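Local coordinates for protein haloacid dehalogenase-like hydrolase (Bacteroides thetaiotaomicron, PDB 2RBK) that probably acts as a magnesium-dependent phosphatase of the haloacid dehalogenase superfamily, hydrolysing phosphate esters, at residues Thr2-Phe7 against Glu204-Phe209; His19-Ser24 against Leu53-Asp58; Leu37-Ala42 against Leu61-Ile66. All blocks are in the same frame, centred on the assembly; numbering follows the deposited sequence.

Overall arrangement
All three contacts belong to the Rossmann-like core of a single chain. Contacts 1 and 3 lie in one mixed sheet, where strands 64-67, 38-42, 4-7 and 206-210 run parallel in that order; their centres are about 10 Å apart, and the backbones of Phe7 and Ala42 meet at the seam. Contact 2, about 14 Å between centres from contact 3 and 19 Å from contact 1, joins the loop leading into helix 23-34 to helix 54-58. Along the chain, contacts 2 and 3 interleave, and contact 1 encloses both. Strand 4-7 leads to the magnesium ligands Asp8 and Asp10, and strand 206-210 to Asp211, so contact 1 brings distant parts of the sequence to one metal site.

Contact 1. Residues Thr2-Phe7 against Glu204-Phe209; sequences TKALFF and EETMSF
Phe7 and Phe209 form an offset stack, their centroids 4.4 Å apart and their planes 17° from parallel. Phe7 CE2 lies over one face of the Phe209 ring, displaced toward its rim and 3.4 Å from Phe209 CD1. In both residues CG is anti to the carbonyl carbon (chi1 -66° and -57°), which sends the rings off side by side in the same direction. Leu5 CD2 and Phe6 O approach the Phe209 ring at its edge. With an alanine in place of Phe209, Phe7 would probably lose its stacking partner and a gap would open beside Leu5 CD2.

Other apolar packing lies on both faces. Leu5 CD2 rests 4.0 Å from Met207 CB, and on the face bearing Ala4 and Phe6, Thr206 CG2 meets the edge of the Phe6 ring. Helix 250-258 covers the Phe7-Phe209 side, helix 188-199 the Phe6 side.

Backbone bonds join strands 4-7 and 206-209 in parallel. Met207 N donates to Ala4 O, Phe6 N reaches Met207 O at 2.8 Å, and Phe209 N bonds to Phe6 O. Where the pair begins, Glu205 O accepts from both Lys3 N (2.8 Å) and Ala4 N (3.2 Å).

At that same end Lys3 and Glu205 extend alongside each other, but Lys3 NZ and Glu205 OE1 make only a long salt bridge of 3.9 Å, bridged also by a water; Glu205 OE2 turns to Lys202 N. A second water hydrogen-bonds to Thr2 OG1 and, weakly, donates to Thr206 O.

Charge and water thus gather at the Lys3-Glu205 end; toward the magnesium site the face of Leu5, Phe7, Met207 and Phe209 is apolar, and the other face's hydroxyls are paired, Thr206 OG1 with Leu203 O and Ala223 N, Ser208 OG with Met218 O.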
ATOM      1  N   THR A   2       3.813  19.226  11.780  1.00 14.76           N
ATOM      2  CA  THR A   2       3.125  18.038  11.275  1.00 11.75           C
ATOM      3  C   THR A   2       1.814  17.764  11.986  1.00 10.92           C
ATOM      4  O   THR A   2       1.751  17.771  13.212  1.00 12.58           O
ATOM      5  CB  THR A   2       4.047  16.820  11.402  1.00 11.63           C
ATOM      6  OG1 THR A   2       5.300  17.047  10.730  1.00 13.88           O
ATOM      7  CG2 THR A   2       3.459  15.579  10.751  1.00 11.19           C
ATOM      8  N   LYS A   3       0.787  17.494  11.222  1.00 10.21           N
ATOM      9  CA  LYS A   3      -0.555  17.170  11.690  1.00  9.71           C
ATOM     10  C   LYS A   3      -0.989  15.772  11.272  1.00  8.90           C
ATOM     11  O   LYS A   3      -1.869  15.218  11.931  1.00 10.27           O
ATOM     12  CB  LYS A   3      -1.570  18.180  11.210  1.00 10.98           C
ATOM     13  CG  LYS A   3      -1.376  19.564  11.822  1.00 16.11           C
ATOM     14  CD  LYS A   3      -2.511  20.552  11.514  1.00 23.69           C
ATOM     15  CE  LYS A   3      -2.684  21.659  12.552  1.00 30.23           C
ATOM     16  NZ  LYS A   3      -3.823  22.578  12.219  1.00 29.77           N
ATOM     17  N   ALA A   4      -0.454  15.214  10.211  1.00  9.17           N
ATOM     18  CA  ALA A   4      -0.924  13.951   9.641  1.00  8.72           C
ATOM     19  C   ALA A   4       0.280  13.071   9.307  1.00  7.90           C
ATOM     20  O   ALA A   4       1.205  13.540   8.635  1.00  9.25           O
ATOM     21  CB  ALA A   4      -1.754  14.182   8.410  1.00  9.44           C
ATOM     22  N   LEU A   5       0.245  11.849   9.780  1.00  7.90           N
ATOM     23  CA  LEU A   5       1.267  10.819   9.514  1.00  7.79           C
ATOM     24  C   LEU A   5       0.665   9.770   8.601  1.00  7.76           C
ATOM     25  O   LEU A   5      -0.457   9.300   8.849  1.00  8.92           O
ATOM     26  CB  LEU A   5       1.671  10.146  10.804  1.00  8.52           C
ATOM     27  CG  LEU A   5       2.114  11.063  11.972  1.00  8.33           C
ATOM     28  CD1 LEU A   5       2.492  10.225  13.161  1.00 10.36           C
ATOM     29  CD2 LEU A   5       3.244  11.992  11.545  1.00 10.07           C
ATOM     30  N   PHE A   6       1.399   9.360   7.572  1.00  7.42           N
ATOM     31  CA  PHE A   6       0.974   8.364   6.631  1.00  7.92           C
ATOM     32  C   PHE A   6       1.973   7.213   6.616  1.00  7.37           C
ATOM     33  O   PHE A   6       3.120   7.423   6.238  1.00  8.57           O
ATOM     34  CB  PHE A   6       0.872   8.945   5.210  1.00  7.84           C
ATOM     35  CG  PHE A   6      -0.187  10.016   5.147  1.00  7.82           C
ATOM     36  CD1 PHE A   6       0.071  11.360   5.372  1.00  8.26           C
ATOM     37  CD2 PHE A   6      -1.510   9.645   4.866  1.00  7.81           C
ATOM     38  CE1 PHE A   6      -0.933  12.292   5.338  1.00  9.53           C
ATOM     39  CE2 PHE A   6      -2.526  10.585   4.839  1.00  8.49           C
ATOM     40  CZ  PHE A   6      -2.220  11.913   5.055  1.00  9.05           C
ATOM     41  N   PHE A   7       1.521   6.040   7.031  1.00  7.60           N
ATOM     42  CA  PHE A   7       2.396   4.869   7.171  1.00  7.67           C
ATOM     43  C   PHE A   7       2.037   3.792   6.152  1.00  7.96           C
ATOM     44  O   PHE A   7       0.929   3.256   6.164  1.00  8.47           O
ATOM     45  CB  PHE A   7       2.258   4.247   8.534  1.00  8.40           C
ATOM     46  CG  PHE A   7       2.729   5.110   9.664  1.00  7.94           C
ATOM     47  CD1 PHE A   7       1.861   5.872  10.406  1.00  9.06           C
ATOM     48  CD2 PHE A   7       4.092   5.180   9.987  1.00  8.74           C
ATOM     49  CE1 PHE A   7       2.303   6.660  11.456  1.00  9.29           C
ATOM     50  CE2 PHE A   7       4.521   5.983  11.025  1.00  9.09           C
ATOM     51  CZ  PHE A   7       3.634   6.720  11.767  1.00  9.23           C
ATOM     52  N   GLU A 204       1.532  20.849   3.547  1.00  9.96           N
ATOM     53  CA  GLU A 204       2.750  21.249   4.237  0.64  9.86           C
ATOM     54  C   GLU A 204       2.789  20.739   5.665  1.00  9.79           C
ATOM     55  O   GLU A 204       3.830  20.892   6.349  1.00 11.40           O
ATOM     56  CB  GLU A 204       2.854  22.791   4.144  0.64  9.98           C
ATOM     57  CG  GLU A 204       2.991  23.433   2.785  0.64 12.16           C
ATOM     58  CD  GLU A 204       1.954  23.126   1.709  0.64 14.93           C
ATOM     59  OE1 GLU A 204       0.766  23.287   2.147  0.64 14.08           O
ATOM     60  OE2 GLU A 204       2.434  22.614   0.590  0.64 14.14           O
ATOM     61  N   GLU A 205       1.735  20.096   6.160  1.00  9.23           N
ATOM     62  CA  GLU A 205       1.600  19.544   7.505  1.00  9.30           C
ATOM     63  C   GLU A 205       1.611  18.026   7.508  1.00  8.59           C
ATOM     64  O   GLU A 205       1.142  17.390   8.458  1.00  9.68           O
ATOM     65  CB  GLU A 205       0.316  20.089   8.133  1.00 10.51           C
ATOM     66  CG  GLU A 205       0.241  21.592   8.271  1.00 12.91           C
ATOM     67  CD  GLU A 205      -1.148  22.143   8.618  1.00 14.41           C
ATOM     68  OE1 GLU A 205      -1.182  23.158   9.362  1.00 18.62           O
ATOM     69  OE2 GLU A 205      -2.255  21.639   8.183  1.00 13.99           O
ATOM     70  N   THR A 206       2.116  17.388   6.436  1.00  8.63           N
ATOM     71  CA  THR A 206       2.093  15.939   6.294  1.00  8.27           C
ATOM     72  C   THR A 206       3.481  15.320   6.424  1.00  8.15           C
ATOM     73  O   THR A 206       4.493  15.935   6.055  1.00  9.07           O
ATOM     74  CB  THR A 206       1.498  15.531   4.941  1.00  8.51           C
ATOM     75  OG1 THR A 206       2.279  16.028   3.854  1.00  8.86           O
ATOM     76  CG2 THR A 206       0.061  16.028   4.818  1.00  8.79           C
ATOM     77  N   MET A 207       3.513  14.072   6.861  1.00  7.79           N
ATOM     78  CA  MET A 207       4.722  13.272   6.921  1.00  7.91           C
ATOM     79  C   MET A 207       4.363  11.859   6.483  1.00  7.52           C
ATOM     80  O   MET A 207       3.364  11.300   6.960  1.00  8.95           O
ATOM     81  CB  MET A 207       5.278  13.256   8.342  1.00  8.33           C
ATOM     82  CG  MET A 207       6.606  12.501   8.506  1.00  9.51           C
ATOM     83  SD  MET A 207       7.270  12.591  10.176  1.00 11.26           S
ATOM     84  CE  MET A 207       7.843  14.291  10.191  1.00 12.32           C
ATOM     85  N   SER A 208       5.179  11.267   5.629  1.00  7.88           N
ATOM     86  CA  SER A 208       4.944   9.903   5.149  1.00  7.61           C
ATOM     87  C   SER A 208       6.158   9.027   5.473  1.00  7.95           C
ATOM     88  O   SER A 208       7.287   9.517   5.634  1.00  8.48           O
ATOM     89  CB  SER A 208       4.654   9.905   3.656  1.00  8.43           C
ATOM     90  OG  SER A 208       5.770  10.392   2.949  1.00  9.10           O
ATOM     91  N   PHE A 209       5.906   7.716   5.559  1.00  7.68           N
ATOM     92  CA  PHE A 209       6.862   6.704   5.931  1.00  7.72           C
ATOM     93  C   PHE A 209       6.725   5.525   4.992  1.00  7.82           C
ATOM     94  O   PHE A 209       5.615   5.000   4.858  1.00  8.13           O
ATOM     95  CB  PHE A 209       6.643   6.220   7.362  1.00  8.09           C
ATOM     96  CG  PHE A 209       6.689   7.285   8.436  1.00  8.19           C
ATOM     97  CD1 PHE A 209       5.616   8.139   8.640  1.00  8.67           C
ATOM     98  CD2 PHE A 209       7.784   7.414   9.269  1.00  8.89           C
ATOM     99  CE1 PHE A 209       5.631   9.075   9.638  1.00  9.70           C
ATOM    100  CE2 PHE A 209       7.809   8.377  10.267  1.00 10.36           C
ATOM    101  CZ  PHE A 209       6.729   9.210  10.470  1.00 10.20           C
TER
HETATM  102  O   HOH W   1       4.990  17.853   8.214  1.00 13.58           O
HETATM  103  O   HOH W   2      -3.100  24.638  10.718  1.00 18.07           O

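Contact 2. Residues His19-Ser24 against Leu53-Asp58; sequences HRIPSS and LSELQD
Arg20 folds back on itself through chi2 and chi3 (-65° and -56°), and this double bend carries its guanidinium across to Glu55, whose chain is extended beyond CG. The two side chains cross at about a right angle. Arg20 NH2 donates to Glu55 OE2 at 2.8 Å in a salt bridge; the oxygen lies close to the guanidinium plane, whereas the nitrogen comes from above the carboxylate plane, the two planes being 40° apart. A water donates to the same oxygen, Glu55 OE2, and to Ile21 O (2.7 Å), so the carboxylate is tied to the backbone as well as to the arginine.

In the Rossmann-like core of this superfamily, helices flank the central sheet, and here the loop leading into helix 23-34 is packed against the short helix 54-58, with Pro22 and Leu53 as the respective N-caps.

Next to the charged pair, the Ile21 and Glu55 side chains run antiparallel alongside one another, putting Ile21 CD1 3.6 Å from Glu55 OE1. The same methyl packs against Leu56 CG at 3.9 Å and, more loosely, Leu53 CD2 at 4.2 Å. Val14 and Ile26 also touch Ile21, while Leu56 leans on Leu29 of helix 23-34. Leu53 rests against Ile9, between the magnesium ligands Asp8 and Asp10.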
ATOM      1  N   HIS A  19       7.256 -10.555  10.813  1.00 20.17           N
ATOM      2  CA  HIS A  19       5.840 -10.465  10.566  1.00 19.57           C
ATOM      3  C   HIS A  19       5.066  -9.791  11.706  1.00 18.70           C
ATOM      4  O   HIS A  19       3.869  -9.987  11.874  1.00 21.60           O
ATOM      5  CB  HIS A  19       5.203 -11.806  10.188  1.00 23.20           C
ATOM      6  CG  HIS A  19       5.998 -12.381   9.038  1.00 23.54           C
ATOM      7  ND1 HIS A  19       6.025 -11.831   7.770  1.00 23.07           N
ATOM      8  CD2 HIS A  19       6.847 -13.461   9.047  1.00 28.03           C
ATOM      9  CE1 HIS A  19       6.845 -12.590   7.026  1.00 26.32           C
ATOM     10  NE2 HIS A  19       7.360 -13.592   7.771  1.00 29.98           N
ATOM     11  N   ARG A  20       5.734  -8.964  12.515  1.00 17.57           N
ATOM     12  CA  ARG A  20       5.192  -8.243  13.607  1.00 17.14           C
ATOM     13  C   ARG A  20       5.551  -6.755  13.553  1.00 13.50           C
ATOM     14  O   ARG A  20       6.551  -6.366  12.960  1.00 14.18           O
ATOM     15  CB  ARG A  20       5.673  -8.831  14.961  1.00 21.84           C
ATOM     16  CG  ARG A  20       5.418 -10.344  15.071  1.00 26.28           C
ATOM     17  CD  ARG A  20       3.922 -10.622  15.082  1.00 30.24           C
ATOM     18  NE  ARG A  20       3.170  -9.919  16.157  1.00 31.77           N
ATOM     19  CZ  ARG A  20       2.907 -10.407  17.342  1.00 35.63           C
ATOM     20  NH1 ARG A  20       3.290 -11.636  17.705  1.00 40.10           N
ATOM     21  NH2 ARG A  20       2.227  -9.640  18.177  1.00 46.17           N
ATOM     22  N   ILE A  21       4.768  -5.992  14.254  1.00 13.22           N
ATOM     23  CA  ILE A  21       5.033  -4.571  14.471  1.00 10.96           C
ATOM     24  C   ILE A  21       6.040  -4.407  15.648  1.00 11.33           C
ATOM     25  O   ILE A  21       5.808  -4.966  16.706  1.00 13.12           O
ATOM     26  CB  ILE A  21       3.771  -3.793  14.778  1.00 11.23           C
ATOM     27  CG1 ILE A  21       2.743  -3.968  13.640  1.00 12.16           C
ATOM     28  CG2 ILE A  21       4.082  -2.332  15.038  1.00 11.40           C
ATOM     29  CD1 ILE A  21       1.411  -3.249  13.885  1.00 15.41           C
ATOM     30  N   PRO A  22       7.132  -3.678  15.459  1.00 10.92           N
ATOM     31  CA  PRO A  22       8.065  -3.459  16.581  1.00 11.55           C
ATOM     32  C   PRO A  22       7.311  -2.828  17.757  1.00 11.43           C
ATOM     33  O   PRO A  22       6.479  -1.932  17.625  1.00 11.13           O
ATOM     34  CB  PRO A  22       9.109  -2.507  15.997  1.00 12.52           C
ATOM     35  CG  PRO A  22       9.087  -2.837  14.522  1.00 12.23           C
ATOM     36  CD  PRO A  22       7.634  -3.124  14.215  1.00 12.26           C
ATOM     37  N   SER A  23       7.729  -3.238  18.937  1.00 12.71           N
ATOM     38  CA  SER A  23       7.155  -2.667  20.145  1.00 12.65           C
ATOM     39  C   SER A  23       7.323  -1.169  20.217  1.00 10.98           C
ATOM     40  O   SER A  23       6.419  -0.467  20.664  1.00 11.97           O
ATOM     41  CB  SER A  23       7.771  -3.391  21.331  1.00 14.77           C
ATOM     42  OG  SER A  23       9.127  -3.177  21.505  1.00 16.61           O
ATOM     43  N   SER A  24       8.457  -0.662  19.784  1.00 10.50           N
ATOM     44  CA  SER A  24       8.675   0.775  19.863  1.00  9.90           C
ATOM     45  C   SER A  24       7.804   1.552  18.871  1.00  8.98           C
ATOM     46  O   SER A  24       7.545   2.740  19.106  1.00  9.54           O
ATOM     47  CB  SER A  24      10.124   1.161  19.714  1.00 10.18           C
ATOM     48  OG  SER A  24      10.568   0.843  18.409  1.00 11.17           O
ATOM     49  N   LEU A  53      -2.666  -5.571  11.415  1.00 11.67           N
ATOM     50  CA  LEU A  53      -2.674  -4.350  12.137  1.00 11.33           C
ATOM     51  C   LEU A  53      -3.463  -4.388  13.432  1.00 12.65           C
ATOM     52  O   LEU A  53      -3.732  -3.350  14.039  1.00 12.49           O
ATOM     53  CB  LEU A  53      -3.170  -3.150  11.314  1.00 11.85           C
ATOM     54  CG  LEU A  53      -2.343  -2.799  10.096  1.00 11.50           C
ATOM     55  CD1 LEU A  53      -2.984  -1.549   9.463  1.00 11.73           C
ATOM     56  CD2 LEU A  53      -0.900  -2.559  10.472  1.00 12.57           C
ATOM     57  N   SER A  54      -3.865  -5.580  13.934  1.00 14.35           N
ATOM     58  CA  SER A  54      -4.741  -5.631  15.101  1.00 14.98           C
ATOM     59  C   SER A  54      -4.183  -4.920  16.309  1.00 14.74           C
ATOM     60  O   SER A  54      -4.932  -4.361  17.065  1.00 15.49           O
ATOM     61  CB  SER A  54      -5.121  -7.067  15.450  1.00 19.44           C
ATOM     62  OG  SER A  54      -4.015  -7.829  15.822  1.00 27.06           O
ATOM     63  N   GLU A  55      -2.880  -4.927  16.496  1.00 14.77           N
ATOM     64  CA  GLU A  55      -2.362  -4.209  17.654  1.00 15.82           C
ATOM     65  C   GLU A  55      -2.701  -2.718  17.653  1.00 15.16           C
ATOM     66  O   GLU A  55      -3.055  -2.091  18.679  1.00 20.91           O
ATOM     67  CB  GLU A  55      -0.857  -4.416  17.781  1.00 18.41           C
ATOM     68  CG  GLU A  55      -0.526  -5.876  18.010  1.00 23.91           C
ATOM     69  CD  GLU A  55       0.853  -6.226  17.547  1.00 23.25           C
ATOM     70  OE1 GLU A  55       1.199  -5.855  16.411  1.00 25.84           O
ATOM     71  OE2 GLU A  55       1.587  -6.885  18.250  1.00 24.87           O
ATOM     72  N   LEU A  56      -2.622  -2.128  16.494  1.00 13.22           N
ATOM     73  CA  LEU A  56      -2.925  -0.717  16.353  1.00 11.96           C
ATOM     74  C   LEU A  56      -4.448  -0.470  16.374  1.00 11.74           C
ATOM     75  O   LEU A  56      -4.912   0.503  16.955  1.00 12.84           O
ATOM     76  CB  LEU A  56      -2.318  -0.118  15.079  1.00 12.35           C
ATOM     77  CG  LEU A  56      -0.810  -0.231  14.957  1.00 14.25           C
ATOM     78  CD1 LEU A  56      -0.335   0.326  13.641  1.00 15.18           C
ATOM     79  CD2 LEU A  56      -0.141   0.465  16.149  1.00 19.51           C
ATOM     80  N   GLN A  57      -5.168  -1.373  15.671  1.00 12.21           N
ATOM     81  CA  GLN A  57      -6.604  -1.276  15.557  1.00 13.08           C
ATOM     82  C   GLN A  57      -7.310  -1.466  16.916  1.00 13.79           C
ATOM     83  O   GLN A  57      -8.210  -0.691  17.249  1.00 14.50           O
ATOM     84  CB  GLN A  57      -7.162  -2.282  14.559  1.00 13.36           C
ATOM     85  CG  GLN A  57      -6.683  -1.930  13.132  1.00 12.87           C
ATOM     86  CD  GLN A  57      -6.959  -3.068  12.174  1.00 13.18           C
ATOM     87  OE1 GLN A  57      -6.816  -4.206  12.542  1.00 14.25           O
ATOM     88  NE2 GLN A  57      -7.242  -2.688  10.927  1.00 14.52           N
ATOM     89  N   ASP A  58      -6.838  -2.441  17.672  1.00 13.34           N
ATOM     90  CA  ASP A  58      -7.471  -2.695  18.985  1.00 13.89           C
ATOM     91  C   ASP A  58      -7.157  -1.564  19.941  1.00 12.74           C
ATOM     92  O   ASP A  58      -7.893  -1.385  20.922  1.00 15.91           O
ATOM     93  CB  ASP A  58      -6.955  -4.010  19.528  1.00 17.60           C
ATOM     94  CG  ASP A  58      -7.397  -5.243  18.775  1.00 21.36           C
ATOM     95  OD1 ASP A  58      -8.292  -5.149  17.927  1.00 28.12           O
ATOM     96  OD2 ASP A  58      -6.865  -6.320  19.005  1.00 27.38           O
TER
HETATM   97  O   HOH W   3       4.192  -6.472  18.234  1.00 30.24           O

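Contact 3. Residues Leu37-Ala42 against Leu61-Ile66; sequences LKIFIA and LIDGYI
Strands 38-42 and 64-66 run parallel, their axes 4.6 Å apart at closest approach and 25° off alignment. Ile41 is held through both its N-H and its C=O: Ile41 N donates to Gly64 O, and Ile66 N to Ile41 O at 2.8 Å. Nearer the start, Asp63 N bonds to Ile39 O, also at 2.8 Å.

Asp63 then returns the bond through its side chain. Asp63 CG sits beside its own backbone N (chi1 -61°), and from there Asp63 OD2 turns its anti lone pair to Ile39 N, 2.8 Å away, so backbone and carboxylate together grip one residue. Leu61 O lies against Ile39 CB. The Phe40 ring presents its edge to Gly64 CA, where any side chain would be tight against the ring. On the other face, the Ile41 and Tyr65 side chains lie alongside each other, with Ile41 CB 3.8 Å from Tyr65 CD2; Ile41 CG1 also packs on Ile62 CD1.

Helix 54-58 connects the two strands in a beta-alpha-beta unit, with Gln57 NE2 hydrogen-bonded to Tyr65 OH. Helix 23-34 packs on Ile39 through Leu29, and strand 4-7 borders 38-42 on its other side, the Phe6 ring meeting Phe40.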
ATOM      1  N   LEU A  37      -1.678  13.972  16.729  1.00  8.62           N
ATOM      2  CA  LEU A  37      -1.397  13.605  15.372  1.00  8.37           C
ATOM      3  C   LEU A  37      -2.524  12.738  14.838  1.00  8.43           C
ATOM      4  O   LEU A  37      -3.018  11.867  15.554  1.00  9.72           O
ATOM      5  CB  LEU A  37      -0.087  12.835  15.212  1.00  9.42           C
ATOM      6  CG  LEU A  37       1.216  13.591  15.231  1.00 10.47           C
ATOM      7  CD1 LEU A  37       1.300  14.516  13.983  1.00 11.36           C
ATOM      8  CD2 LEU A  37       1.470  14.355  16.517  1.00 11.39           C
ATOM      9  N   LYS A  38      -2.899  12.943  13.585  1.00  9.08           N
ATOM     10  CA  LYS A  38      -3.758  12.013  12.887  1.00  9.43           C
ATOM     11  C   LYS A  38      -2.843  10.957  12.240  1.00 10.17           C
ATOM     12  O   LYS A  38      -1.833  11.283  11.637  1.00 11.75           O
ATOM     13  CB  LYS A  38      -4.630  12.696  11.857  1.00 10.40           C
ATOM     14  CG  LYS A  38      -5.514  13.768  12.413  1.00 11.07           C
ATOM     15  CD  LYS A  38      -6.325  13.461  13.601  1.00 12.78           C
ATOM     16  CE  LYS A  38      -7.297  14.588  13.889  1.00 13.23           C
ATOM     17  NZ  LYS A  38      -7.979  14.383  15.136  1.00 15.24           N
ATOM     18  N   ILE A  39      -3.242   9.686  12.388  1.00  8.66           N
ATOM     19  CA  ILE A  39      -2.435   8.560  11.975  1.00  8.68           C
ATOM     20  C   ILE A  39      -3.173   7.759  10.913  1.00  8.35           C
ATOM     21  O   ILE A  39      -4.302   7.276  11.154  1.00  9.02           O
ATOM     22  CB  ILE A  39      -2.125   7.662  13.186  1.00  9.73           C
ATOM     23  CG1 ILE A  39      -1.286   8.422  14.223  1.00 11.68           C
ATOM     24  CG2 ILE A  39      -1.495   6.353  12.732  1.00 10.99           C
ATOM     25  CD1 ILE A  39      -1.081   7.705  15.516  1.00 13.01           C
ATOM     26  N   PHE A  40      -2.604   7.682   9.731  1.00  8.03           N
ATOM     27  CA  PHE A  40      -3.251   7.063   8.586  1.00  8.23           C
ATOM     28  C   PHE A  40      -2.392   5.952   8.063  1.00  7.68           C
ATOM     29  O   PHE A  40      -1.153   5.992   8.025  1.00  9.00           O
ATOM     30  CB  PHE A  40      -3.438   8.094   7.479  1.00  8.53           C
ATOM     31  CG  PHE A  40      -4.285   9.258   7.939  1.00  8.46           C
ATOM     32  CD1 PHE A  40      -3.733  10.497   8.190  1.00  8.53           C
ATOM     33  CD2 PHE A  40      -5.639   9.046   8.164  1.00  9.37           C
ATOM     34  CE1 PHE A  40      -4.576  11.531   8.641  1.00  8.84           C
ATOM     35  CE2 PHE A  40      -6.464  10.073   8.619  1.00  9.10           C
ATOM     36  CZ  PHE A  40      -5.912  11.312   8.887  1.00  8.89           C
ATOM     37  N   ILE A  41      -3.063   4.907   7.589  1.00  8.07           N
ATOM     38  CA  ILE A  41      -2.457   3.815   6.838  1.00  8.34           C
ATOM     39  C   ILE A  41      -2.452   4.144   5.377  1.00  8.11           C
ATOM     40  O   ILE A  41      -3.450   4.696   4.884  1.00  9.05           O
ATOM     41  CB  ILE A  41      -3.243   2.519   7.127  1.00  9.00           C
ATOM     42  CG1 ILE A  41      -3.166   2.160   8.624  1.00  9.57           C
ATOM     43  CG2 ILE A  41      -2.803   1.369   6.236  1.00 10.79           C
ATOM     44  CD1 ILE A  41      -1.768   1.935   9.129  1.00 11.42           C
ATOM     45  N   ALA A  42      -1.362   3.853   4.669  1.00  8.21           N
ATOM     46  CA  ALA A  42      -1.269   4.087   3.225  1.00  8.22           C
ATOM     47  C   ALA A  42      -0.627   2.845   2.643  1.00  8.67           C
ATOM     48  O   ALA A  42       0.599   2.702   2.658  1.00  9.28           O
ATOM     49  CB  ALA A  42      -0.530   5.361   2.910  1.00  9.61           C
ATOM     50  N   LEU A  61      -5.867   3.480  17.374  1.00 10.75           N
ATOM     51  CA  LEU A  61      -4.857   4.476  17.005  1.00 11.14           C
ATOM     52  C   LEU A  61      -4.910   4.955  15.550  1.00 10.66           C
ATOM     53  O   LEU A  61      -4.233   5.924  15.235  1.00 11.88           O
ATOM     54  CB  LEU A  61      -3.432   3.896  17.228  1.00 12.21           C
ATOM     55  CG  LEU A  61      -3.149   3.594  18.701  1.00 11.53           C
ATOM     56  CD1 LEU A  61      -1.798   2.904  18.824  1.00 15.71           C
ATOM     57  CD2 LEU A  61      -3.224   4.830  19.602  1.00 17.43           C
ATOM     58  N   ILE A  62      -5.678   4.321  14.681  1.00 10.34           N
ATOM     59  CA  ILE A  62      -5.721   4.679  13.264  1.00  9.55           C
ATOM     60  C   ILE A  62      -6.946   5.528  12.984  1.00  9.58           C
ATOM     61  O   ILE A  62      -8.055   5.161  13.349  1.00 10.78           O
ATOM     62  CB  ILE A  62      -5.684   3.423  12.382  1.00 10.24           C
ATOM     63  CG1 ILE A  62      -4.364   2.656  12.569  1.00 11.66           C
ATOM     64  CG2 ILE A  62      -5.933   3.767  10.923  1.00 10.25           C
ATOM     65  CD1 ILE A  62      -4.422   1.236  12.102  1.00 14.53           C
ATOM     66  N   ASP A  63      -6.717   6.671  12.325  1.00  8.12           N
ATOM     67  CA  ASP A  63      -7.771   7.650  11.997  1.00  8.72           C
ATOM     68  C   ASP A  63      -8.337   7.482  10.601  1.00  8.96           C
ATOM     69  O   ASP A  63      -9.379   8.104  10.301  1.00 10.57           O
ATOM     70  CB  ASP A  63      -7.231   9.059  12.209  1.00  9.46           C
ATOM     71  CG  ASP A  63      -6.820   9.263  13.651  1.00  9.39           C
ATOM     72  OD1 ASP A  63      -7.680   9.081  14.568  1.00 12.21           O
ATOM     73  OD2 ASP A  63      -5.629   9.546  13.914  1.00 10.20           O
ATOM     74  N   GLY A  64      -7.713   6.731   9.720  1.00  8.55           N
ATOM     75  CA  GLY A  64      -8.228   6.530   8.364  1.00  8.61           C
ATOM     76  C   GLY A  64      -7.271   5.686   7.574  1.00  7.96           C
ATOM     77  O   GLY A  64      -6.137   5.432   7.981  1.00  8.20           O
ATOM     78  N   TYR A  65      -7.767   5.270   6.390  1.00  8.24           N
ATOM     79  CA  TYR A  65      -7.096   4.342   5.543  1.00  7.93           C
ATOM     80  C   TYR A  65      -7.061   4.783   4.083  1.00  7.97           C
ATOM     81  O   TYR A  65      -8.103   5.111   3.503  1.00  9.01           O
ATOM     82  CB  TYR A  65      -7.781   2.949   5.563  1.00  9.53           C
ATOM     83  CG  TYR A  65      -7.687   2.231   6.888  1.00  9.19           C
ATOM     84  CD1 TYR A  65      -8.522   2.554   7.948  1.00  9.84           C
ATOM     85  CD2 TYR A  65      -6.772   1.199   7.081  1.00  9.97           C
ATOM     86  CE1 TYR A  65      -8.441   1.904   9.159  1.00 10.60           C
ATOM     87  CE2 TYR A  65      -6.673   0.537   8.285  1.00 11.27           C
ATOM     88  CZ  TYR A  65      -7.522   0.893   9.313  1.00 11.43           C
ATOM     89  OH  TYR A  65      -7.412   0.231  10.515  1.00 14.52           O
ATOM     90  N   ILE A  66      -5.872   4.680   3.520  1.00  7.44           N
ATOM     91  CA  ILE A  66      -5.619   4.708   2.107  1.00  7.67           C
ATOM     92  C   ILE A  66      -5.255   3.285   1.735  1.00  7.66           C
ATOM     93  O   ILE A  66      -4.236   2.772   2.206  1.00  8.35           O
ATOM     94  CB  ILE A  66      -4.451   5.700   1.780  1.00  7.96           C
ATOM     95  CG1 ILE A  66      -4.837   7.130   2.112  1.00  8.48           C
ATOM     96  CG2 ILE A  66      -3.963   5.503   0.346  1.00  8.88           C
ATOM     97  CD1 ILE A  66      -3.594   7.974   2.359  1.00  9.27           C
TER